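Local atomic coordinates of oxidoreductase (Methanosarcina mazei, PDB entry 3KA7), a protein that binds flavin-adenine dinucleotide and probably works as an oxidoreductase of the flavin-containing amine oxidoreductase family. Residues A[4-9]-A[242-247]; A[12-17]-A[200-205]; A[282-287]-A[348-353]. All blocks are in the same frame, centred on the assembly; numbering follows the deposited sequence.

Three buried contacts illustrate how the chemistry of a contact follows its place in a flavoenzyme fold. Contacts 1 and 2 share one nucleotide-binding unit: strand 2-6 of contact 1 leads directly into helix 10-21 of contact 2, and the two touch, for instance where Val5 meets Gly12. Contact 1 is held mainly by backbone hydrogen bonds between parallel strands and ends at the FAD, whereas contact 2 joins two helices through aliphatic side chains alone. Contact 3 lies on the other side of the chain's centre, its own centre about 35 Å from that of contact 1. It is likewise aliphatic, but sets a helix on a mixed sheet, with Leu350 at a partly exposed margin.

Contact 1: residues A[4-9]-A[242-247]; sequences VVIGAG and DLVISN. With FAD (flavin-adenine dinucleotide), chain B.
Val4 to Ile6 and Val244 to Ser246 lie side by side as parallel strands, their axes 4.7 Å apart and turned by 20°, with four backbone hydrogen bonds between the segments: Val4 N to Leu243 O, Ile245 N to Val4 O, Ile6 N to Ile245 O and Asn247 N to Ile6 O. On one face, CG2 of Val4 meets CG2 of Val244 at 3.7 Å, and CD1 of Ile6 reaches the other branch, CG1 of Val244. Ile6 CG2 goes instead to the adenine, 4.0 Å from FAD N1A. On the face under helix 10-21, Val5 CG2 rests 4.2 Å from Ile245 CB. These are neighbouring inner strands of a Rossmann-type sheet, and strand 2-6 runs out into its glycine-rich turn. Gly7 CA sits 3.4 Å from FAD O4B, so a CB there would strike the ribose; one on Gly9 would strike O3P of the diphosphate. In Asn247 a chi1 of -166° turns CG away from the backbone N, which carries the amide between Gly9 and the diphosphate, CG being 3.6 Å from FAD O1P. With an alanine here, a gap is likely to open beside Gly9 and that phosphate to lose its amide neighbour.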
loop_
_atom_site.group_PDB
_atom_site.type_symbol
_atom_site.label_atom_id
_atom_site.label_comp_id
_atom_site.label_asym_id
_atom_site.label_seq_id
_atom_site.Cartn_x
_atom_site.Cartn_y
_atom_site.Cartn_z
ATOM N N VAL A 4 -17.800 -0.494 17.391
ATOM C CA VAL A 4 -16.757 -1.492 17.493
ATOM C C VAL A 4 -16.026 -1.553 16.161
ATOM O O VAL A 4 -16.640 -1.388 15.096
ATOM C CB VAL A 4 -17.314 -2.886 17.868
ATOM C CG1 VAL A 4 -17.975 -2.836 19.268
ATOM C CG2 VAL A 4 -18.294 -3.363 16.827
ATOM N N VAL A 5 -14.721 -1.768 16.241
ATOM C CA VAL A 5 -13.884 -1.896 15.058
ATOM C C VAL A 5 -13.312 -3.296 15.068
ATOM O O VAL A 5 -12.760 -3.747 16.080
ATOM C CB VAL A 5 -12.734 -0.875 15.085
ATOM C CG1 VAL A 5 -11.835 -1.054 13.864
ATOM C CG2 VAL A 5 -13.297 0.547 15.127
ATOM N N ILE A 6 -13.448 -3.997 13.945
ATOM C CA ILE A 6 -12.914 -5.353 13.834
ATOM C C ILE A 6 -11.561 -5.277 13.135
ATOM O O ILE A 6 -11.507 -4.977 11.954
ATOM C CB ILE A 6 -13.862 -6.261 13.026
ATOM C CG1 ILE A 6 -15.284 -6.219 13.618
ATOM C CG2 ILE A 6 -13.321 -7.691 13.000
ATOM C CD1 ILE A 6 -16.329 -6.901 12.758
ATOM N N GLY A 7 -10.478 -5.522 13.873
ATOM C CA GLY A 7 -9.124 -5.511 13.314
ATOM C C GLY A 7 -8.429 -4.185 13.567
ATOM O O GLY A 7 -9.001 -3.116 13.289
ATOM N N ALA A 8 -7.209 -4.260 14.089
ATOM C CA ALA A 8 -6.397 -3.081 14.374
ATOM C C ALA A 8 -5.378 -2.812 13.281
ATOM O O ALA A 8 -4.247 -2.461 13.572
ATOM C CB ALA A 8 -5.700 -3.213 15.736
ATOM N N GLY A 9 -5.784 -2.962 12.023
ATOM C CA GLY A 9 -4.937 -2.526 10.925
ATOM C C GLY A 9 -4.975 -1.012 10.850
ATOM O O GLY A 9 -5.701 -0.366 11.594
ATOM N N ASP A 242 -23.869 0.087 17.813
ATOM C CA ASP A 242 -24.724 0.814 16.902
ATOM C C ASP A 242 -24.031 0.948 15.554
ATOM O O ASP A 242 -24.667 1.149 14.517
ATOM C CB ASP A 242 -24.975 2.205 17.481
ATOM C CG ASP A 242 -25.672 2.149 18.832
ATOM O OD1 ASP A 242 -26.804 1.619 18.872
ATOM O OD2 ASP A 242 -25.086 2.621 19.844
ATOM N N LEU A 243 -22.708 0.869 15.592
ATOM C CA LEU A 243 -21.883 0.976 14.393
ATOM C C LEU A 243 -20.772 -0.067 14.454
ATOM O O LEU A 243 -20.087 -0.198 15.470
ATOM C CB LEU A 243 -21.265 2.369 14.311
ATOM C CG LEU A 243 -20.373 2.706 13.117
ATOM C CD1 LEU A 243 -21.151 2.669 11.804
ATOM C CD2 LEU A 243 -19.756 4.071 13.332
ATOM N N VAL A 244 -20.612 -0.810 13.365
ATOM C CA VAL A 244 -19.532 -1.781 13.252
ATOM C C VAL A 244 -18.648 -1.392 12.072
ATOM O O VAL A 244 -19.119 -1.299 10.938
ATOM C CB VAL A 244 -20.067 -3.232 13.057
ATOM C CG1 VAL A 244 -18.913 -4.186 12.837
ATOM C CG2 VAL A 244 -20.899 -3.676 14.268
ATOM N N ILE A 245 -17.378 -1.131 12.349
ATOM C CA ILE A 245 -16.414 -0.858 11.292
ATOM C C ILE A 245 -15.524 -2.095 11.111
ATOM O O ILE A 245 -14.794 -2.492 12.024
ATOM C CB ILE A 245 -15.524 0.348 11.629
ATOM C CG1 ILE A 245 -16.369 1.606 11.911
ATOM C CG2 ILE A 245 -14.453 0.557 10.534
ATOM C CD1 ILE A 245 -17.355 1.990 10.820
ATOM N N SER A 246 -15.585 -2.711 9.937
ATOM C CA SER A 246 -14.771 -3.904 9.716
ATOM C C SER A 246 -13.540 -3.551 8.910
ATOM O O SER A 246 -13.664 -3.042 7.802
ATOM C CB SER A 246 -15.551 -4.999 8.993
ATOM O OG SER A 246 -14.651 -6.058 8.673
ATOM N N ASN A 247 -12.361 -3.830 9.459
ATOM C CA ASN A 247 -11.093 -3.568 8.778
ATOM C C ASN A 247 -10.545 -4.839 8.103
ATOM O O ASN A 247 -9.335 -4.956 7.846
ATOM C CB ASN A 247 -10.095 -3.040 9.802
ATOM C CG ASN A 247 -8.864 -2.417 9.177
ATOM O OD1 ASN A 247 -8.836 -1.983 8.005
ATOM N ND2 ASN A 247 -7.838 -2.328 9.978
HETATM P PA FAD B . -4.740 -4.803 7.646
HETATM O O1A FAD B . -5.235 -5.808 6.640
HETATM O O2A FAD B . -3.254 -4.532 7.656
HETATM O O5B FAD B . -5.190 -5.265 9.116
HETATM C C5B FAD B . -6.316 -6.119 9.275
HETATM C C4B FAD B . -6.265 -6.541 10.747
HETATM O O4B FAD B . -7.387 -7.325 11.097
HETATM C C3B FAD B . -5.015 -7.378 11.030
HETATM O O3B FAD B . -4.268 -6.806 12.093
HETATM C C2B FAD B . -5.575 -8.750 11.411
HETATM O O2B FAD B . -4.784 -9.428 12.369
HETATM C C1B FAD B . -6.965 -8.402 11.930
HETATM N N9A FAD B . -7.964 -9.471 11.803
HETATM C C8A FAD B . -8.202 -10.330 10.750
HETATM N N7A FAD B . -9.278 -11.105 11.071
HETATM C C5A FAD B . -9.707 -10.733 12.308
HETATM C C6A FAD B . -10.729 -11.190 13.126
HETATM N N6A FAD B . -11.592 -12.095 12.677
HETATM N N1A FAD B . -10.917 -10.598 14.359
HETATM C C2A FAD B . -10.099 -9.574 14.792
HETATM N N3A FAD B . -9.078 -9.125 13.980
HETATM C C4A FAD B . -8.897 -9.710 12.768
HETATM N N1 FAD B . 1.525 0.759 1.752
HETATM C C2 FAD B . 2.085 2.024 1.713
HETATM O O2 FAD B . 1.363 3.021 1.849
HETATM N N3 FAD B . 3.447 2.156 1.494
HETATM C C4 FAD B . 4.248 1.042 1.313
HETATM O O4 FAD B . 5.459 1.152 1.119
HETATM C C4X FAD B . 3.687 -0.227 1.346
HETATM N N5 FAD B . 4.481 -1.347 1.146
HETATM C C5X FAD B . 3.906 -2.606 1.197
HETATM C C6 FAD B . 4.693 -3.743 1.015
HETATM C C7 FAD B . 4.124 -5.009 1.086
HETATM C C7M FAD B . 5.000 -6.220 0.881
HETATM C C8 FAD B . 2.763 -5.126 1.333
HETATM C C8M FAD B . 2.108 -6.475 1.409
HETATM C C9 FAD B . 1.971 -3.994 1.505
HETATM C C9A FAD B . 2.544 -2.728 1.444
HETATM N N10 FAD B . 1.756 -1.597 1.616
HETATM C C10 FAD B . 2.322 -0.353 1.575
HETATM C "C1'" FAD B . 0.276 -1.697 1.787
HETATM C "C2'" FAD B . -0.059 -1.565 3.278
HETATM O "O2'" FAD B . 0.823 -2.388 4.037
HETATM C "C3'" FAD B . -1.510 -1.982 3.499
HETATM O "O3'" FAD B . -2.330 -1.360 2.517
HETATM C "C4'" FAD B . -2.090 -1.640 4.869
HETATM O "O4'" FAD B . -1.233 -2.027 5.923
HETATM C "C5'" FAD B . -3.391 -2.424 5.000
HETATM O "O5'" FAD B . -4.086 -1.899 6.105
HETATM P P FAD B . -5.594 -2.317 6.373
HETATM O O1P FAD B . -6.332 -1.131 6.942
HETATM O O2P FAD B . -6.239 -2.948 5.155
HETATM O O3P FAD B . -5.559 -3.419 7.545
#

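Contact 2: residues A[12-17]-A[200-205]; sequences GLLSAA and DALETV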
loop_
_atom_site.group_PDB
_atom_site.type_symbol
_atom_site.label_atom_id
_atom_site.label_comp_id
_atom_site.label_asym_id
_atom_site.label_seq_id
_atom_site.Cartn_x
_atom_site.Cartn_y
_atom_site.Cartn_z
ATOM N N GLY A 12 -8.521 0.383 10.598
ATOM C CA GLY A 12 -9.281 0.271 11.832
ATOM C C GLY A 12 -8.850 1.281 12.876
ATOM O O GLY A 12 -9.694 1.862 13.579
ATOM N N LEU A 13 -7.540 1.500 12.971
ATOM C CA LEU A 13 -6.991 2.466 13.933
ATOM C C LEU A 13 -7.291 3.914 13.540
ATOM O O LEU A 13 -7.624 4.735 14.401
ATOM C CB LEU A 13 -5.495 2.264 14.116
ATOM C CG LEU A 13 -5.098 0.926 14.749
ATOM C CD1 LEU A 13 -3.582 0.761 14.741
ATOM C CD2 LEU A 13 -5.647 0.797 16.158
ATOM N N LEU A 14 -7.179 4.233 12.249
ATOM C CA LEU A 14 -7.663 5.534 11.765
ATOM C C LEU A 14 -9.124 5.767 12.131
ATOM O O LEU A 14 -9.501 6.851 12.602
ATOM C CB LEU A 14 -7.498 5.646 10.247
ATOM C CG LEU A 14 -6.057 5.702 9.730
ATOM C CD1 LEU A 14 -6.088 5.647 8.205
ATOM C CD2 LEU A 14 -5.362 6.975 10.199
ATOM N N SER A 15 -9.954 4.756 11.895
ATOM C CA SER A 15 -11.374 4.823 12.242
ATOM C C SER A 15 -11.584 5.025 13.731
ATOM O O SER A 15 -12.368 5.888 14.153
ATOM C CB SER A 15 -12.073 3.542 11.808
ATOM O OG SER A 15 -12.046 3.431 10.400
ATOM N N ALA A 16 -10.881 4.233 14.530
ATOM C CA ALA A 16 -11.029 4.318 15.987
ATOM C C ALA A 16 -10.600 5.686 16.507
ATOM O O ALA A 16 -11.269 6.270 17.391
ATOM C CB ALA A 16 -10.233 3.202 16.668
ATOM N N ALA A 17 -9.494 6.199 15.975
ATOM C CA ALA A 17 -8.992 7.520 16.385
ATOM C C ALA A 17 -10.016 8.611 16.076
ATOM O O ALA A 17 -10.345 9.424 16.949
ATOM C CB ALA A 17 -7.653 7.832 15.728
ATOM N N ASP A 200 1.750 3.768 16.759
ATOM C CA ASP A 200 1.855 4.248 18.143
ATOM C C ASP A 200 1.113 5.580 18.335
ATOM O O ASP A 200 0.399 5.780 19.331
ATOM C CB ASP A 200 3.325 4.439 18.518
ATOM C CG ASP A 200 4.040 3.134 18.804
ATOM O OD1 ASP A 200 3.383 2.079 18.849
ATOM O OD2 ASP A 200 5.274 3.175 19.006
ATOM N N ALA A 201 1.292 6.497 17.393
ATOM C CA ALA A 201 0.639 7.806 17.462
ATOM C C ALA A 201 -0.883 7.683 17.485
ATOM O O ALA A 201 -1.558 8.384 18.242
ATOM C CB ALA A 201 1.092 8.713 16.302
ATOM N N LEU A 202 -1.428 6.794 16.656
ATOM C CA LEU A 202 -2.865 6.575 16.644
ATOM C C LEU A 202 -3.363 5.923 17.932
ATOM O O LEU A 202 -4.444 6.244 18.418
ATOM C CB LEU A 202 -3.254 5.704 15.451
ATOM C CG LEU A 202 -3.155 6.427 14.112
ATOM C CD1 LEU A 202 -3.200 5.413 12.953
ATOM C CD2 LEU A 202 -4.284 7.467 13.973
ATOM N N GLU A 203 -2.586 4.984 18.466
ATOM C CA GLU A 203 -2.970 4.339 19.720
ATOM C C GLU A 203 -3.039 5.367 20.843
ATOM O O GLU A 203 -3.919 5.307 21.696
ATOM C CB GLU A 203 -1.996 3.226 20.083
ATOM C CG GLU A 203 -2.121 1.999 19.186
ATOM C CD GLU A 203 -1.030 0.974 19.450
ATOM O OE1 GLU A 203 0.140 1.364 19.696
ATOM O OE2 GLU A 203 -1.334 -0.229 19.402
ATOM N N THR A 204 -2.109 6.308 20.835
ATOM C CA THR A 204 -2.128 7.396 21.824
ATOM C C THR A 204 -3.412 8.228 21.770
ATOM O O THR A 204 -4.010 8.538 22.807
ATOM C CB THR A 204 -0.885 8.295 21.671
ATOM O OG1 THR A 204 0.283 7.519 21.967
ATOM C CG2 THR A 204 -0.948 9.474 22.635
ATOM N N VAL A 205 -3.844 8.585 20.564
ATOM C CA VAL A 205 -5.063 9.374 20.366
ATOM C C VAL A 205 -6.296 8.589 20.794
ATOM O O VAL A 205 -7.209 9.124 21.432
ATOM C CB VAL A 205 -5.205 9.790 18.880
ATOM C CG1 VAL A 205 -6.569 10.435 18.617
ATOM C CG2 VAL A 205 -4.073 10.721 18.492
#
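Leu202 reaches from helix 195-208 into the side of helix 10-21, touching Leu13, Leu14 and Ala17. Helix 10-21 is the first helix of the Rossmann-type nucleotide-binding fold, the helical link between parallel strands 2-6 and 25-29, and this contact packs a second helix against it. Over the two segments the axes pass 9.0 Å apart with a 30° angle between their directions, so the helices run roughly the same way.

Leu202 shows how one branched side chain can serve such an interface. Leu202 CB faces the neighbouring helix and stands 4.3 Å from Leu13 CB. The first torsion (chi1 -72°) sets CG opposite the carbonyl carbon, and this branch point, Leu202 CG, is 4.5 Å from Leu14 CD2. From there the two methyls divide the work. Leu202 CD1 comes in between Leu13 and Leu14, 3.8 Å from Leu14 CD2 and 4.1 Å from Leu13 CB. Leu202 CD2 turns instead along helix 10-21 to Ala17, while still lying 4.0 Å from Leu14 CD2. Leu14 starts out pointing away from the partner helix and comes back to it through its CD2 methyl, so that its side chain and that of Leu202 meet at a slant.

Helix 64-71 adds to the surroundings, with Leu69 against Leu202 and with Leu65 and Phe68 against Leu14, which Val416 of helix 408-421 also touches. Leu13 is further covered by Ile199 and Ile206 of helix 195-208. No hydrogen bond crosses between the segments; the fit is one of aliphatic shape.

One turn on, the small side chain of Ala17 lets the backbones approach closely, its CA 5.9 Å from Val205 CA, and its single methyl, CB, is shared between Leu202 CD2 at 3.8 Å and Val205 CG1.

Contact 3: residues A[282-287]-A[348-353]; sequences IKICLA and MGLEDL
Leu353 drops its CD1 methyl between two side chains of the strand, lying 3.8 Å from Leu286 CD2 and 4.1 Å from Ile284 CG2. The leucine pair run past each other in opposite directions, side by side, whereas Leu353 meets Ile284 at a slant. Ile284 uses both of its branches. With CG1 opposite the carbonyl carbon (chi1 -60°), the longer arm carries CD1 toward the preceding helical turn, where it lies 4.2 Å from the backbone carbon C of Gly349 and 4.3 Å from CD2 of Leu350, itself partly exposed at the margin; the shorter branch, CG2, is left to Leu353. Gly349 matters here for what it lacks, since a CB at that position would stand only 3.2 Å from Ile284 CD1, a tight fit.

Around this aliphatic layer, the next shell joins the two elements to the rest of the fold. Tyr362 of strand 362-370 packs on Leu353. Asp352 ties the helix to the loop before strand 307-311 and to the start of that strand, through a salt bridge with Arg305 and hydrogen bonds to the backbone N atoms of Arg306 and Ile307. The strand is held by backbone hydrogen bonds to both sheet neighbours, as between Ile284 and Cys330 and between Lys283 and Gln368. Lys283, on the face turned from the helix, donates to Gly52 O, and the Ile284 side chain is about 10 Å from the FAD.

The helix and strand segments run at 41° to each other. Strands 326-334 and 362-370 flank strand 280-288, both antiparallel to it, and helix 342-356 connects those two across its face: a split beta-alpha-beta unit within the mixed sheet, consistent with the substrate-domain sheet of amine oxidase relatives.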
loop_
_atom_site.group_PDB
_atom_site.type_symbol
_atom_site.label_atom_id
_atom_site.label_comp_id
_atom_site.label_asym_id
_atom_site.label_seq_id
_atom_site.Cartn_x
_atom_site.Cartn_y
_atom_site.Cartn_z
ATOM N N ILE A 282 6.596 -9.987 -3.413
ATOM C CA ILE A 282 7.638 -10.499 -2.540
ATOM C C ILE A 282 8.575 -9.364 -2.146
ATOM O O ILE A 282 8.993 -8.586 -2.990
ATOM C CB ILE A 282 8.452 -11.588 -3.221
ATOM C CG1 ILE A 282 7.595 -12.829 -3.456
ATOM C CG2 ILE A 282 9.684 -11.921 -2.378
ATOM C CD1 ILE A 282 8.131 -13.685 -4.592
ATOM N N LYS A 283 8.875 -9.287 -0.853
ATOM C CA LYS A 283 9.752 -8.276 -0.281
ATOM C C LYS A 283 11.053 -8.955 0.154
ATOM O O LYS A 283 11.022 -9.938 0.898
ATOM C CB LYS A 283 9.062 -7.644 0.935
ATOM C CG LYS A 283 9.955 -6.720 1.755
ATOM C CD LYS A 283 9.190 -5.990 2.867
ATOM C CE LYS A 283 8.240 -6.909 3.617
ATOM N NZ LYS A 283 7.721 -6.224 4.838
ATOM N N ILE A 284 12.183 -8.444 -0.328
ATOM C CA ILE A 284 13.489 -8.951 0.074
ATOM C C ILE A 284 14.178 -7.877 0.897
ATOM O O ILE A 284 14.433 -6.785 0.389
ATOM C CB ILE A 284 14.356 -9.325 -1.149
ATOM C CG1 ILE A 284 13.658 -10.414 -1.978
ATOM C CG2 ILE A 284 15.768 -9.762 -0.702
ATOM C CD1 ILE A 284 14.397 -10.757 -3.265
ATOM N N CYS A 285 14.473 -8.181 2.158
ATOM C CA CYS A 285 15.130 -7.225 3.061
ATOM C C CYS A 285 16.622 -7.536 3.124
ATOM O O CYS A 285 17.002 -8.679 3.345
ATOM C CB CYS A 285 14.535 -7.328 4.464
ATOM S SG CYS A 285 12.740 -6.960 4.503
ATOM N N LEU A 286 17.450 -6.512 2.919
ATOM C CA LEU A 286 18.905 -6.684 2.905
ATOM C C LEU A 286 19.509 -5.992 4.107
ATOM O O LEU A 286 19.106 -4.888 4.457
ATOM C CB LEU A 286 19.506 -6.080 1.628
ATOM C CG LEU A 286 18.876 -6.506 0.296
ATOM C CD1 LEU A 286 19.542 -5.783 -0.867
ATOM C CD2 LEU A 286 18.933 -8.028 0.095
ATOM N N ALA A 287 20.471 -6.655 4.744
ATOM C CA ALA A 287 21.250 -6.034 5.792
ATOM C C ALA A 287 22.506 -5.518 5.097
ATOM O O ALA A 287 23.395 -6.288 4.779
ATOM C CB ALA A 287 21.599 -7.060 6.855
HETATM N N MSE A 348 14.525 -15.583 -8.950
HETATM C CA MSE A 348 14.743 -14.563 -9.962
HETATM C C MSE A 348 15.080 -13.222 -9.331
HETATM O O MSE A 348 15.925 -12.480 -9.844
HETATM C CB MSE A 348 13.516 -14.442 -10.856
HETATM C CG MSE A 348 13.430 -15.543 -11.873
HETATM SE SE MSE A 348 11.742 -15.369 -12.808
HETATM C CE MSE A 348 10.849 -16.955 -12.130
ATOM N N GLY A 349 14.419 -12.908 -8.219
ATOM C CA GLY A 349 14.697 -11.669 -7.498
ATOM C C GLY A 349 16.132 -11.651 -6.987
ATOM O O GLY A 349 16.827 -10.635 -7.052
ATOM N N LEU A 350 16.567 -12.789 -6.469
ATOM C CA LEU A 350 17.929 -12.928 -5.953
ATOM C C LEU A 350 18.979 -12.725 -7.039
ATOM O O LEU A 350 20.046 -12.129 -6.787
ATOM C CB LEU A 350 18.095 -14.283 -5.275
ATOM C CG LEU A 350 17.324 -14.418 -3.964
ATOM C CD1 LEU A 350 17.543 -15.794 -3.364
ATOM C CD2 LEU A 350 17.761 -13.350 -2.985
ATOM N N GLU A 351 18.676 -13.198 -8.247
ATOM C CA GLU A 351 19.538 -12.978 -9.405
ATOM C C GLU A 351 19.581 -11.496 -9.751
ATOM O O GLU A 351 20.644 -10.959 -10.090
ATOM C CB GLU A 351 19.026 -13.747 -10.626
ATOM C CG GLU A 351 18.999 -15.247 -10.427
ATOM C CD GLU A 351 20.270 -15.748 -9.796
ATOM O OE1 GLU A 351 21.340 -15.610 -10.429
ATOM O OE2 GLU A 351 20.206 -16.266 -8.657
ATOM N N ASP A 352 18.420 -10.835 -9.668
ATOM C CA ASP A 352 18.339 -9.399 -9.964
ATOM C C ASP A 352 19.266 -8.575 -9.078
ATOM O O ASP A 352 19.833 -7.587 -9.542
ATOM C CB ASP A 352 16.915 -8.844 -9.774
ATOM C CG ASP A 352 15.970 -9.222 -10.905
ATOM O OD1 ASP A 352 16.441 -9.530 -12.024
ATOM O OD2 ASP A 352 14.742 -9.190 -10.658
ATOM N N LEU A 353 19.354 -8.951 -7.800
ATOM C CA LEU A 353 20.174 -8.243 -6.804
ATOM C C LEU A 353 21.631 -8.126 -7.252
ATOM O O LEU A 353 22.277 -7.099 -7.057
ATOM C CB LEU A 353 20.119 -8.972 -5.458
ATOM C CG LEU A 353 18.790 -8.961 -4.705
ATOM C CD1 LEU A 353 18.936 -9.684 -3.361
ATOM C CD2 LEU A 353 18.333 -7.526 -4.504
#